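Local coordinates for protein 2-hydroxyethylphosphonate dioxygenase (Streptomyces viridochromogenes, PDB 4YAR) that uses a non-heme iron centre and dioxygen to convert 2-hydroxyethylphosphonate to hydroxymethylphosphonate and formate during biosynthesis of the antibiotic phosphinothricin tripeptide, at residues 113-118 against 182-187; 135-140 against 192-197. The protein carries 1 engineered substitution. All coordinates share one frame; numbering follows the deposited sequence.

How the contacts relate
After the N-terminal helices and three earlier strands, the chain forms strand 111-115, which carries 113-118, and then strand 133-140, which carries 135-140. It later returns along strand 183-186, where contact 1 closes a loop of some 60 residues, and then along strand 192-198, where contact 2 closes a second, of about 50. The segments alternate along the chain, so the two loops cross. Strand 192-198 sits between 133-140 and 111-115 in a six-stranded antiparallel sheet, whereas 183-186 belongs to a three-stranded one. Contact 2 is thus pairing within the larger sheet and contact 1 joins the two sheets, with Ile115 N and Ala192 O 2.9 Å apart where the contacts touch.

Contact 1 (113-118 against 182-187); sequences LDILCP and HSYSLA. With CD (cadmium ion), chain B.
Ile115 lies obliquely across the base of Tyr184, its CD1 4.0 Å from Tyr184 CB. The other branch, CG2, is anti to the backbone N (CG1 has chi1 -56°) and reaches the backbone of 182-187, 3.5 Å from Ser185 C. Leu186 packs against this same branch, CD2 to Ile115 CG2 3.9 Å, while its CG and both methyls gather round the carbonyl oxygen of Ile115. Beyond this apolar patch the backbones approach each other. Leu186 N donates a nearly straight bond of 2.8 Å to Cys117 O, and the same oxygen has Ser185 CB at its side. The thiol of Cys117 extends alongside Ser185, SG to CB 3.9 Å. One water bridges the two segments, accepting from Cys117 N (2.9 Å) and donating to Tyr184 O. The hydroxyl end of Tyr184 leads away from 113-118 and bonds to Tyr174 OH. At the far end of the second segment His182 binds a cadmium ion through NE2 at 2.4 Å, together with four waters and His129; its ND1 is held by Cys180 O, which fixes the turn of the ring. The short strand axes are inclined at 52° and come no closer than 7.6 Å, too far for regular pairing. An edge strand of the three-stranded sheet is thus joined to the end of strand 111-115 by one backbone bond, a water and a small apolar patch, consistent with the cupin beta-barrel, which in this enzyme holds the metal, with cadmium here on the two histidines that bind iron.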
loop_
_atom_site.group_PDB
_atom_site.type_symbol
_atom_site.label_atom_id
_atom_site.label_comp_id
_atom_site.label_asym_id
_atom_site.label_seq_id
_atom_site.Cartn_x
_atom_site.Cartn_y
_atom_site.Cartn_z
ATOM N N LEU A 113 15.855 -7.858 -8.146
ATOM C CA LEU A 113 16.487 -7.897 -9.463
ATOM C C LEU A 113 18.006 -7.917 -9.436
ATOM O O LEU A 113 18.678 -7.158 -8.708
ATOM C CB LEU A 113 16.059 -6.782 -10.381
ATOM C CG LEU A 113 14.615 -6.508 -10.684
ATOM C CD1 LEU A 113 13.938 -6.088 -9.412
ATOM C CD2 LEU A 113 14.463 -5.419 -11.731
ATOM N N ASP A 114 18.556 -8.811 -10.220
ATOM C CA ASP A 114 19.950 -8.706 -10.643
ATOM C C ASP A 114 19.984 -7.632 -11.766
ATOM O O ASP A 114 19.197 -7.705 -12.701
ATOM C CB ASP A 114 20.438 -9.994 -11.277
ATOM C CG ASP A 114 20.763 -11.119 -10.308
ATOM O OD1 ASP A 114 21.288 -10.928 -9.272
ATOM O OD2 ASP A 114 20.558 -12.323 -10.673
ATOM N N ILE A 115 20.878 -6.647 -11.642
ATOM C CA ILE A 115 21.066 -5.593 -12.631
ATOM C C ILE A 115 22.198 -6.008 -13.568
ATOM O O ILE A 115 23.380 -6.139 -13.149
ATOM C CB ILE A 115 21.452 -4.286 -11.912
ATOM C CG1 ILE A 115 20.389 -3.934 -10.857
ATOM C CG2 ILE A 115 21.589 -3.161 -12.918
ATOM C CD1 ILE A 115 18.940 -3.867 -11.321
ATOM N N LEU A 116 21.839 -6.414 -14.771
ATOM C CA LEU A 116 22.844 -6.970 -15.693
ATOM C C LEU A 116 23.192 -6.173 -16.914
ATOM O O LEU A 116 24.124 -6.545 -17.667
ATOM C CB LEU A 116 22.377 -8.387 -16.210
ATOM C CG LEU A 116 21.930 -9.380 -15.125
ATOM C CD1 LEU A 116 21.274 -10.592 -15.731
ATOM C CD2 LEU A 116 23.141 -9.753 -14.307
ATOM N N CYS A 117 22.454 -5.129 -17.162
ATOM C CA CYS A 117 22.812 -4.232 -18.227
ATOM C C CYS A 117 24.114 -3.523 -17.871
ATOM O O CYS A 117 24.241 -2.855 -16.822
ATOM C CB CYS A 117 21.669 -3.250 -18.497
ATOM S SG CYS A 117 22.081 -2.067 -19.842
ATOM N N PRO A 118 25.151 -3.688 -18.735
ATOM C CA PRO A 118 26.460 -3.145 -18.396
ATOM C C PRO A 118 26.511 -1.608 -18.511
ATOM O O PRO A 118 25.598 -0.967 -19.083
ATOM C CB PRO A 118 27.393 -3.822 -19.399
ATOM C CG PRO A 118 26.512 -4.097 -20.561
ATOM C CD PRO A 118 25.140 -4.368 -20.039
ATOM N N HIS A 182 11.059 3.449 -16.034
ATOM C CA HIS A 182 12.325 3.380 -15.312
ATOM C C HIS A 182 13.137 2.199 -15.783
ATOM O O HIS A 182 12.586 1.217 -16.364
ATOM C CB HIS A 182 12.105 3.330 -13.784
ATOM C CG HIS A 182 11.013 2.418 -13.363
ATOM N ND1 HIS A 182 9.687 2.693 -13.628
ATOM C CD2 HIS A 182 11.030 1.238 -12.703
ATOM C CE1 HIS A 182 8.937 1.725 -13.126
ATOM N NE2 HIS A 182 9.740 0.831 -12.578
ATOM N N SER A 183 14.445 2.290 -15.603
ATOM C CA SER A 183 15.312 1.125 -15.804
ATOM C C SER A 183 16.612 1.358 -15.139
ATOM O O SER A 183 16.889 2.468 -14.652
ATOM C CB SER A 183 15.565 0.846 -17.306
ATOM O OG SER A 183 16.099 2.019 -17.926
ATOM N N TYR A 184 17.467 0.330 -15.122
ATOM C CA TYR A 184 18.731 0.412 -14.393
ATOM C C TYR A 184 19.852 -0.284 -15.157
ATOM O O TYR A 184 19.569 -1.280 -15.803
ATOM C CB TYR A 184 18.565 -0.316 -13.029
ATOM C CG TYR A 184 17.413 0.240 -12.222
ATOM C CD1 TYR A 184 17.557 1.386 -11.445
ATOM C CD2 TYR A 184 16.194 -0.361 -12.233
ATOM C CE1 TYR A 184 16.477 1.913 -10.721
ATOM C CE2 TYR A 184 15.107 0.143 -11.514
ATOM C CZ TYR A 184 15.255 1.275 -10.767
ATOM O OH TYR A 184 14.177 1.744 -10.068
ATOM N N SER A 185 21.096 0.217 -15.028
ATOM C CA SER A 185 22.255 -0.489 -15.465
ATOM C C SER A 185 23.302 -0.450 -14.408
ATOM O O SER A 185 23.184 0.371 -13.485
ATOM C CB SER A 185 22.833 0.139 -16.730
ATOM O OG SER A 185 23.104 1.512 -16.555
ATOM N N LEU A 186 24.369 -1.222 -14.575
ATOM C CA LEU A 186 25.482 -1.143 -13.667
ATOM C C LEU A 186 26.260 0.155 -13.891
ATOM O O LEU A 186 26.415 0.602 -15.011
ATOM C CB LEU A 186 26.407 -2.346 -13.856
ATOM C CG LEU A 186 25.769 -3.674 -13.597
ATOM C CD1 LEU A 186 26.759 -4.791 -13.945
ATOM C CD2 LEU A 186 25.379 -3.799 -12.104
ATOM N N ALA A 187 26.668 0.820 -12.828
ATOM C CA ALA A 187 27.454 1.993 -12.970
ATOM C C ALA A 187 28.908 1.631 -13.364
ATOM O O ALA A 187 29.602 2.433 -13.974
ATOM C CB ALA A 187 27.375 2.850 -11.722
HETATM CD CD CD B . 8.914 -1.115 -11.443
HETATM O O HOH W 1 20.047 -4.136 -15.875
HETATM O O HOH W 2 8.481 -2.786 -10.088
HETATM O O HOH W 3 11.230 -1.792 -10.852
HETATM O O HOH W 4 8.646 -0.414 -9.213
HETATM O O HOH W 5 8.657 -2.502 -13.352
#

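Contact 2 (135-140 against 192-197); sequences TVNLGP and ARIVSY
Two neighbouring antiparallel strands of the six-stranded sheet meet here, and their pairing ends in an Asx turn and a cis-proline. Val136 and Val195 form a hydrogen-bonded pair, with N-to-O bonds of 3.0 Å in each direction; Thr135 with Ser196 and Asn137 with Ile194 are the non-hydrogen-bonded pairs on either side. On the face with Thr135 and Ile194, Thr135 CG2 touches Ile194 CD1 at 3.9 Å. Ser196, which binds substrate in another structure of this protein, lies on this face too, near the metal. The other face is apolar at its centre: Val136 and Val195 run alongside each other, Val136 CG1 4.0 Å from Val195 CB. Leu138 is directed at the partner strand, its CD1 3.9 Å from Val195 CG2. The same leucine methyl lies over one face of the Arg193 guanidinium, whose NH2 forms a salt bridge with Asp383. Leu138 N then bonds to Arg193 O (2.8 Å), and the chain turns at Gly139, whose positive phi of 77° suits glycine. Asn137 holds that turn: with CG anti to the backbone N (chi1 -171°), its OD1 accepts from Gly139 N at 2.8 Å, the donor standing above the carbonyl plane.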
loop_
_atom_site.group_PDB
_atom_site.type_symbol
_atom_site.label_atom_id
_atom_site.label_comp_id
_atom_site.label_asym_id
_atom_site.label_seq_id
_atom_site.Cartn_x
_atom_site.Cartn_y
_atom_site.Cartn_z
ATOM N N THR A 135 12.532 1.681 -4.000
ATOM C CA THR A 135 13.616 0.963 -4.619
ATOM C C THR A 135 14.871 1.241 -3.831
ATOM O O THR A 135 15.183 2.391 -3.444
ATOM C CB THR A 135 13.867 1.365 -6.093
ATOM O OG1 THR A 135 12.632 1.238 -6.834
ATOM C CG2 THR A 135 14.945 0.477 -6.697
ATOM N N VAL A 136 15.510 0.156 -3.490
ATOM C CA VAL A 136 16.753 0.202 -2.695
ATOM C C VAL A 136 17.829 -0.642 -3.364
ATOM O O VAL A 136 17.581 -1.761 -3.806
ATOM C CB VAL A 136 16.511 -0.188 -1.230
ATOM C CG1 VAL A 136 15.943 -1.571 -1.079
ATOM C CG2 VAL A 136 17.750 0.049 -0.362
ATOM N N ASN A 137 19.034 -0.094 -3.373
ATOM C CA ASN A 137 20.198 -0.809 -3.882
ATOM C C ASN A 137 20.758 -1.739 -2.807
ATOM O O ASN A 137 21.196 -1.328 -1.728
ATOM C CB ASN A 137 21.269 0.128 -4.406
ATOM C CG ASN A 137 22.414 -0.604 -5.157
ATOM O OD1 ASN A 137 22.458 -1.862 -5.297
ATOM N ND2 ASN A 137 23.332 0.193 -5.704
ATOM N N LEU A 138 20.752 -3.018 -3.076
ATOM C CA LEU A 138 21.353 -4.001 -2.144
ATOM C C LEU A 138 22.901 -4.113 -2.306
ATOM O O LEU A 138 23.633 -4.689 -1.463
ATOM C CB LEU A 138 20.769 -5.402 -2.425
ATOM C CG LEU A 138 19.294 -5.685 -2.121
ATOM C CD1 LEU A 138 18.758 -7.099 -2.402
ATOM C CD2 LEU A 138 18.950 -5.187 -0.725
ATOM N N GLY A 139 23.413 -3.563 -3.353
ATOM C CA GLY A 139 24.827 -3.750 -3.699
ATOM C C GLY A 139 25.225 -5.093 -4.326
ATOM O O GLY A 139 24.394 -5.884 -4.638
ATOM N N PRO A 140 26.526 -5.391 -4.396
ATOM C CA PRO A 140 27.587 -4.573 -3.832
ATOM C C PRO A 140 27.980 -3.367 -4.682
ATOM O O PRO A 140 28.747 -2.517 -4.180
ATOM C CB PRO A 140 28.798 -5.523 -3.797
ATOM C CG PRO A 140 28.513 -6.513 -4.898
ATOM C CD PRO A 140 27.016 -6.707 -4.853
ATOM N N ALA A 192 25.434 -5.873 -9.034
ATOM C CA ALA A 192 24.395 -5.315 -8.088
ATOM C C ALA A 192 23.034 -5.931 -8.211
ATOM O O ALA A 192 22.605 -6.434 -9.311
ATOM C CB ALA A 192 24.263 -3.811 -8.254
ATOM N N ARG A 193 22.341 -5.903 -7.055
ATOM C CA ARG A 193 20.919 -6.246 -6.964
ATOM C C ARG A 193 20.130 -5.145 -6.333
ATOM O O ARG A 193 20.685 -4.364 -5.574
ATOM C CB ARG A 193 20.704 -7.530 -6.134
ATOM C CG ARG A 193 21.453 -8.745 -6.671
ATOM C CD ARG A 193 20.977 -9.986 -5.936
ATOM N NE ARG A 193 21.321 -9.865 -4.507
ATOM C CZ ARG A 193 20.859 -10.680 -3.580
ATOM N NH1 ARG A 193 20.116 -11.734 -3.916
ATOM N NH2 ARG A 193 21.232 -10.501 -2.335
ATOM N N ILE A 194 18.851 -5.051 -6.701
ATOM C CA ILE A 194 17.911 -4.101 -6.053
ATOM C C ILE A 194 16.695 -4.832 -5.505
ATOM O O ILE A 194 16.371 -5.951 -5.953
ATOM C CB ILE A 194 17.431 -2.934 -6.955
ATOM C CG1 ILE A 194 16.518 -3.467 -8.041
ATOM C CG2 ILE A 194 18.579 -2.134 -7.561
ATOM C CD1 ILE A 194 16.037 -2.460 -9.003
ATOM N N VAL A 195 16.037 -4.248 -4.497
ATOM C CA VAL A 195 14.643 -4.599 -4.232
ATOM C C VAL A 195 13.758 -3.519 -4.732
ATOM O O VAL A 195 14.038 -2.322 -4.454
ATOM C CB VAL A 195 14.268 -4.745 -2.742
ATOM C CG1 VAL A 195 12.758 -4.992 -2.595
ATOM C CG2 VAL A 195 15.112 -5.721 -2.026
ATOM N N SER A 196 12.697 -3.903 -5.446
ATOM C CA SER A 196 11.668 -2.977 -5.859
ATOM C C SER A 196 10.404 -3.424 -5.149
ATOM O O SER A 196 9.923 -4.548 -5.371
ATOM C CB SER A 196 11.478 -2.933 -7.355
ATOM O OG SER A 196 10.450 -2.002 -7.720
ATOM N N TYR A 197 9.904 -2.562 -4.280
ATOM C CA TYR A 197 8.764 -2.828 -3.427
ATOM C C TYR A 197 7.596 -1.870 -3.755
ATOM O O TYR A 197 7.685 -0.667 -3.463
ATOM C CB TYR A 197 9.124 -2.621 -1.959
ATOM C CG TYR A 197 7.984 -3.002 -1.018
ATOM C CD1 TYR A 197 7.712 -4.329 -0.749
ATOM C CD2 TYR A 197 7.193 -2.037 -0.424
ATOM C CE1 TYR A 197 6.667 -4.699 0.067
ATOM C CE2 TYR A 197 6.146 -2.364 0.423
ATOM C CZ TYR A 197 5.884 -3.713 0.684
ATOM O OH TYR A 197 4.837 -4.018 1.511
#